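Local coordinates for protein putative isocitrate dehydrogenase, NAD-dependent (Methylococcus capsulatus, PDB 6LKY) that probably catalyses the NAD-dependent oxidative decarboxylation of isocitrate with the aid of magnesium, at residues 16-19 against 20-24; 214-217 against 218-221. The protein carries 1 engineered substitution. All blocks are in the same frame, centred on the assembly; numbering follows the deposited sequence. Where two conformers were deposited one is given.

Both interactions are local, each made within one continuous run of chain, and they share no secondary-structure element. Interaction 1 is regular alpha helix, two turns of helix 13-26. Interaction 2 is the irregular exit from helix 206-215 on the way to strand 222-225. Their centres are about 32 Å apart and they do not touch. Interaction 1 is the more buried, with valine and alanine facing neighbouring helices and one salt bridge on its exposed side. Interaction 2 is partly buried: Pro217 and Phe220 are inside, Arg219 is outside. Its bonds run from residue i+3 to residue i, and a water bridges two of its carbonyls, whereas those of interaction 1 run from i+4 to i.

Interaction 1 of 2, residues 16-19 against 20-24; sequences IVDA and AVKVI
Residues 16-19 and 20-24 are consecutive turns of helix 13-26, tied by four i+4 to i hydrogen bonds. Ala20 N donates to Ile16 O at 2.8 Å. Val21 N to Val17 O is also 2.8 Å. Lys22 N to Asp18 O and Val23 N to Ala19 O, both 3.1 Å, continue the pattern. On the exposed side Asp18 and Lys22 form a salt bridge one turn apart. Asp18 has CG anti to the backbone N (chi1 -171°), beside its own carbonyl carbon, which leans the carboxylate toward the next turn. The lysine chain bends at its last two torsions and brings NZ to 3.3 Å from Asp18 OD2; the hydrogen bond in this pair is weak. Lys22 CE lies equally near OD2. On another side, Val17 CG1 and Val21 CG2 meet loosely at 4.4 Å, and Val21 CG2 also rests 3.5 Å from Val17 O. The helix is the crossover of the beta-alpha-beta unit 2-7, 13-26, 31-35. Val21 packs on Trp33 of strand 31-35, Ala20 on Met280, and Val23 on Ile333 of helix 326-337. The side chain of Ile16 is about 5 Å from a bound NAD. The backbone bonds thus carry the contact, while the long, exposed ion pair probably adds only modestly.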
ATOM      1  N   ILE A  16       6.739  17.033 -20.357  1.00 30.29           N
ATOM      2  CA  ILE A  16       7.738  16.900 -19.301  1.00 35.75           C
ATOM      3  C   ILE A  16       9.049  16.350 -19.857  1.00 28.80           C
ATOM      4  O   ILE A  16      10.133  16.817 -19.489  1.00 32.78           O
ATOM      5  CB  ILE A  16       7.183  16.047 -18.146  1.00 35.94           C
ATOM      6  CG1 ILE A  16       6.959  14.596 -18.594  1.00 31.91           C
ATOM      7  CG2 ILE A  16       5.898  16.671 -17.622  1.00 30.19           C
ATOM      8  CD1 ILE A  16       6.486  13.684 -17.494  1.00 29.16           C
ATOM      9  N   VAL A  17       8.976  15.413 -20.803  1.00 30.71           N
ATOM     10  CA  VAL A  17      10.200  14.907 -21.418  1.00 32.79           C
ATOM     11  C   VAL A  17      10.892  16.045 -22.155  1.00 38.42           C
ATOM     12  O   VAL A  17      12.118  16.216 -22.066  1.00 36.49           O
ATOM     13  CB  VAL A  17       9.887  13.720 -22.353  1.00 34.75           C
ATOM     14  CG1 VAL A  17      11.074  13.408 -23.269  1.00 31.50           C
ATOM     15  CG2 VAL A  17       9.475  12.477 -21.548  1.00 27.80           C
ATOM     16  N   ASP A  18      10.102  16.884 -22.833  1.00 33.68           N
ATOM     17  CA  ASP A  18      10.679  18.054 -23.472  1.00 40.77           C
ATOM     18  C   ASP A  18      11.428  18.881 -22.441  1.00 42.31           C
ATOM     19  O   ASP A  18      12.634  19.138 -22.589  1.00 43.25           O
ATOM     20  CB  ASP A  18       9.586  18.872 -24.165  1.00 36.70           C
ATOM     21  CG  ASP A  18      10.153  19.979 -25.033  1.00 54.49           C
ATOM     22  OD1 ASP A  18      10.822  19.668 -26.043  1.00 53.10           O
ATOM     23  OD2 ASP A  18       9.943  21.161 -24.692  1.00 55.81           O
ATOM     24  N   ALA A  19      10.755  19.189 -21.327  1.00 33.59           N
ATOM     25  CA  ALA A  19      11.396  19.946 -20.262  1.00 36.84           C
ATOM     26  C   ALA A  19      12.701  19.283 -19.859  1.00 38.91           C
ATOM     27  O   ALA A  19      13.761  19.922 -19.839  1.00 39.55           O
ATOM     28  CB  ALA A  19      10.448  20.085 -19.067  1.00 33.46           C
ATOM     29  N   ALA A  20      12.663  17.965 -19.637  1.00 31.81           N
ATOM     30  CA  ALA A  20      13.852  17.317 -19.109  1.00 34.66           C
ATOM     31  C   ALA A  20      14.989  17.414 -20.109  1.00 34.49           C
ATOM     32  O   ALA A  20      16.127  17.726 -19.735  1.00 39.49           O
ATOM     33  CB  ALA A  20      13.560  15.864 -18.750  1.00 30.97           C
ATOM     34  N   VAL A  21      14.681  17.240 -21.398  1.00 35.95           N
ATOM     35  CA  VAL A  21      15.733  17.300 -22.407  1.00 36.06           C
ATOM     36  C   VAL A  21      16.435  18.647 -22.339  1.00 41.75           C
ATOM     37  O   VAL A  21      17.673  18.716 -22.257  1.00 34.34           O
ATOM     38  CB  VAL A  21      15.146  17.022 -23.806  1.00 43.16           C
ATOM     39  CG1 VAL A  21      16.057  17.564 -24.900  1.00 41.32           C
ATOM     40  CG2 VAL A  21      14.919  15.515 -23.997  1.00 43.77           C
ATOM     41  N   LYS A  22      15.652  19.730 -22.224  1.00 35.00           N
ATOM     42  CA  LYS A  22      16.262  21.054 -22.180  1.00 37.32           C
ATOM     43  C   LYS A  22      17.214  21.156 -21.001  1.00 47.80           C
ATOM     44  O   LYS A  22      18.379  21.558 -21.158  1.00 49.58           O
ATOM     45  CB  LYS A  22      15.179  22.131 -22.111  1.00 34.47           C
ATOM     46  CG  LYS A  22      14.412  22.343 -23.421  1.00 46.28           C
ATOM     47  CD  LYS A  22      13.571  23.619 -23.353  1.00 51.44           C
ATOM     48  CE  LYS A  22      12.190  23.452 -23.990  1.00 61.26           C
ATOM     49  NZ  LYS A  22      12.225  23.350 -25.477  1.00 59.07           N
ATOM     50  N   VAL A  23      16.773  20.674 -19.836  1.00 43.50           N
ATOM     51  CA  VAL A  23      17.603  20.768 -18.641  1.00 45.70           C
ATOM     52  C   VAL A  23      18.879  19.973 -18.833  1.00 42.74           C
ATOM     53  O   VAL A  23      19.981  20.453 -18.529  1.00 43.71           O
ATOM     54  CB  VAL A  23      16.815  20.299 -17.406  1.00 43.27           C
ATOM     55  CG1 VAL A  23      17.750  20.015 -16.248  1.00 38.15           C
ATOM     56  CG2 VAL A  23      15.775  21.348 -17.020  1.00 38.84           C
ATOM     57  N   ILE A  24      18.764  18.776 -19.416  1.00 39.48           N
ATOM     58  CA  ILE A  24      19.966  17.982 -19.638  1.00 48.20           C
ATOM     59  C   ILE A  24      20.919  18.742 -20.551  1.00 49.29           C
ATOM     60  O   ILE A  24      22.116  18.880 -20.257  1.00 44.53           O
ATOM     61  CB  ILE A  24      19.602  16.596 -20.202  1.00 44.58           C
ATOM     62  CG1 ILE A  24      18.946  15.732 -19.110  1.00 40.76           C
ATOM     63  CG2 ILE A  24      20.837  15.903 -20.773  1.00 35.63           C
ATOM     64  CD1 ILE A  24      18.190  14.520 -19.654  1.00 38.60           C
TER

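Interaction 2 of 2, residues 214-217 against 218-221; sequences VMQP and QRFD
Gln216, Pro217, Arg219 and Phe220 meet in a local turn contact where the chain leaves helix 206-215 and heads for strand 222-225. Gln216 is the first residue to lose helical backbone angles. Arg219 N donates to Gln216 O at 3.2 Å, and Phe220 N to Pro217 O at 3.0 Å. Both donors stand well above the carbonyl planes. These i+3 to i bonds mark a short 3-10 turn. One water bridges it, donating to Pro217 O at 2.7 Å and to Phe220 O at 2.8 Å. Pro217 O also lies in plane at the edge of the Phe220 ring, 3.7 Å from CD2. The ring packs back on Cys209 and Met213 of helix 206-215. The Gln216 amide is modelled over one face of the Arg219 guanidinium, the planes 86° apart, but OE1 is implausibly close and the details are doubtful. Gln216 CG packs 3.6 Å from Gln218 OE1 and 3.9 Å from Arg219 CG; with an alanine here the backbone bond could stay, but a gap would probably open beside those two chains. Gln218 bends at chi2 (88°), which brings OE1 to 3.6 Å from Pro217 CD, while its NE2 bonds to Asp109.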
ATOM      1  N   VAL A 214       3.809   6.106   6.936  0.60 22.22           N
ATOM      2  CA  VAL A 214       3.098   7.385   7.065  0.60 25.54           C
ATOM      3  C   VAL A 214       3.365   8.053   8.422  0.60 28.66           C
ATOM      4  O   VAL A 214       3.282   9.282   8.529  0.60 27.80           O
ATOM      5  CB  VAL A 214       1.579   7.265   6.826  0.60 25.93           C
ATOM      6  CG1 VAL A 214       1.290   6.820   5.405  0.60 32.79           C
ATOM      7  CG2 VAL A 214       0.919   6.353   7.845  0.60 21.81           C
ATOM      8  N   MET A 215       3.683   7.283   9.469  1.00 24.40           N
ATOM      9  CA  MET A 215       3.847   7.898  10.788  1.00 29.29           C
ATOM     10  C   MET A 215       5.268   8.364  11.112  1.00 27.28           C
ATOM     11  O   MET A 215       5.443   9.341  11.843  1.00 33.46           O
ATOM     12  CB  MET A 215       3.412   6.923  11.872  1.00 25.94           C
ATOM     13  CG  MET A 215       1.946   6.610  11.781  1.00 28.33           C
ATOM     14  SD  MET A 215       1.376   5.628  13.156  1.00 31.91           S
ATOM     15  CE  MET A 215       1.241   6.902  14.417  1.00 31.08           C
ATOM     16  N   GLN A 216       6.267   7.699  10.584  1.00 29.96           N
ATOM     17  CA  GLN A 216       7.707   7.723  10.788  1.00 32.21           C
ATOM     18  C   GLN A 216       8.584   7.218   9.665  1.00 30.39           C
ATOM     19  O   GLN A 216       9.374   6.282   9.841  1.00 32.43           O
ATOM     20  CB  GLN A 216       7.986   7.018  12.086  1.00 41.01           C
ATOM     21  CG  GLN A 216       9.244   7.395  12.775  1.00 57.98           C
ATOM     22  CD  GLN A 216       9.252   6.869  14.143  1.00 81.25           C
ATOM     23  OE1 GLN A 216       9.574   5.750  14.341  1.00 88.02           O
ATOM     24  NE2 GLN A 216       9.484   7.892  15.083  1.00 78.56           N
ATOM     25  N   PRO A 217       8.562   7.938   8.538  1.00 27.29           N
ATOM     26  CA  PRO A 217       9.386   7.531   7.392  1.00 28.87           C
ATOM     27  C   PRO A 217      10.880   7.628   7.663  1.00 31.22           C
ATOM     28  O   PRO A 217      11.664   6.978   6.950  1.00 27.33           O
ATOM     29  CB  PRO A 217       8.952   8.504   6.280  1.00 25.95           C
ATOM     30  CG  PRO A 217       8.292   9.652   7.014  1.00 28.07           C
ATOM     31  CD  PRO A 217       7.732   9.111   8.261  1.00 26.27           C
ATOM     32  N   GLN A 218      11.292   8.376   8.695  1.00 31.14           N
ATOM     33  CA  GLN A 218      12.712   8.501   9.015  1.00 29.41           C
ATOM     34  C   GLN A 218      13.336   7.180   9.437  1.00 33.44           C
ATOM     35  O   GLN A 218      14.547   7.014   9.281  1.00 38.49           O
ATOM     36  CB  GLN A 218      12.938   9.533  10.124  1.00 34.46           C
ATOM     37  CG  GLN A 218      12.412  10.905   9.815  1.00 32.80           C
ATOM     38  CD  GLN A 218      10.960  11.064  10.239  1.00 45.51           C
ATOM     39  OE1 GLN A 218      10.290  10.085  10.578  1.00 30.33           O
ATOM     40  NE2 GLN A 218      10.470  12.303  10.221  1.00 41.94           N
ATOM     41  N   ARG A 219      12.542   6.229   9.932  1.00 29.35           N
ATOM     42  CA  ARG A 219      13.092   4.932  10.298  1.00 33.13           C
ATOM     43  C   ARG A 219      13.601   4.153   9.096  1.00 32.92           C
ATOM     44  O   ARG A 219      14.277   3.141   9.288  1.00 37.34           O
ATOM     45  CB  ARG A 219      12.063   4.074  11.040  1.00 36.61           C
ATOM     46  CG  ARG A 219      11.784   4.431  12.504  1.00 54.54           C
ATOM     47  CD  ARG A 219      11.399   3.183  13.287  1.00 61.89           C
ATOM     48  NE  ARG A 219      11.040   3.419  14.696  1.00 78.33           N
ATOM     49  CZ  ARG A 219       9.787   3.454  15.163  1.00 82.61           C
ATOM     50  NH1 ARG A 219       8.755   3.261  14.338  1.00 73.70           N
ATOM     51  NH2 ARG A 219       9.558   3.755  16.428  1.00 77.48           N
ATOM     52  N   PHE A 220      13.249   4.555   7.878  1.00 30.60           N
ATOM     53  CA  PHE A 220      13.528   3.749   6.703  1.00 29.59           C
ATOM     54  C   PHE A 220      14.756   4.259   5.970  1.00 32.29           C
ATOM     55  O   PHE A 220      14.996   5.467   5.877  1.00 25.02           O
ATOM     56  CB  PHE A 220      12.329   3.737   5.752  1.00 31.34           C
ATOM     57  CG  PHE A 220      11.173   2.958   6.280  1.00 27.64           C
ATOM     58  CD1 PHE A 220      11.137   1.580   6.166  1.00 31.08           C
ATOM     59  CD2 PHE A 220      10.145   3.598   6.931  1.00 25.78           C
ATOM     60  CE1 PHE A 220      10.071   0.860   6.672  1.00 37.29           C
ATOM     61  CE2 PHE A 220       9.079   2.889   7.444  1.00 32.94           C
ATOM     62  CZ  PHE A 220       9.039   1.524   7.318  1.00 29.58           C
ATOM     63  N   ASP A 221      15.505   3.304   5.413  1.00 27.72           N
ATOM     64  CA  ASP A 221      16.734   3.568   4.686  1.00 30.18           C
ATOM     65  C   ASP A 221      16.622   2.978   3.283  1.00 24.16           C
ATOM     66  O   ASP A 221      16.106   3.630   2.370  1.00 30.20           O
ATOM     67  CB  ASP A 221      17.918   2.989   5.474  1.00 31.75           C
ATOM     68  CG  ASP A 221      19.244   3.610   5.095  1.00 36.45           C
ATOM     69  OD1 ASP A 221      19.286   4.428   4.154  1.00 37.05           O
ATOM     70  OD2 ASP A 221      20.252   3.282   5.759  1.00 47.28           O
TER
HETATM   71  O   HOH W   1      13.826   7.946   5.591  1.00 27.81           O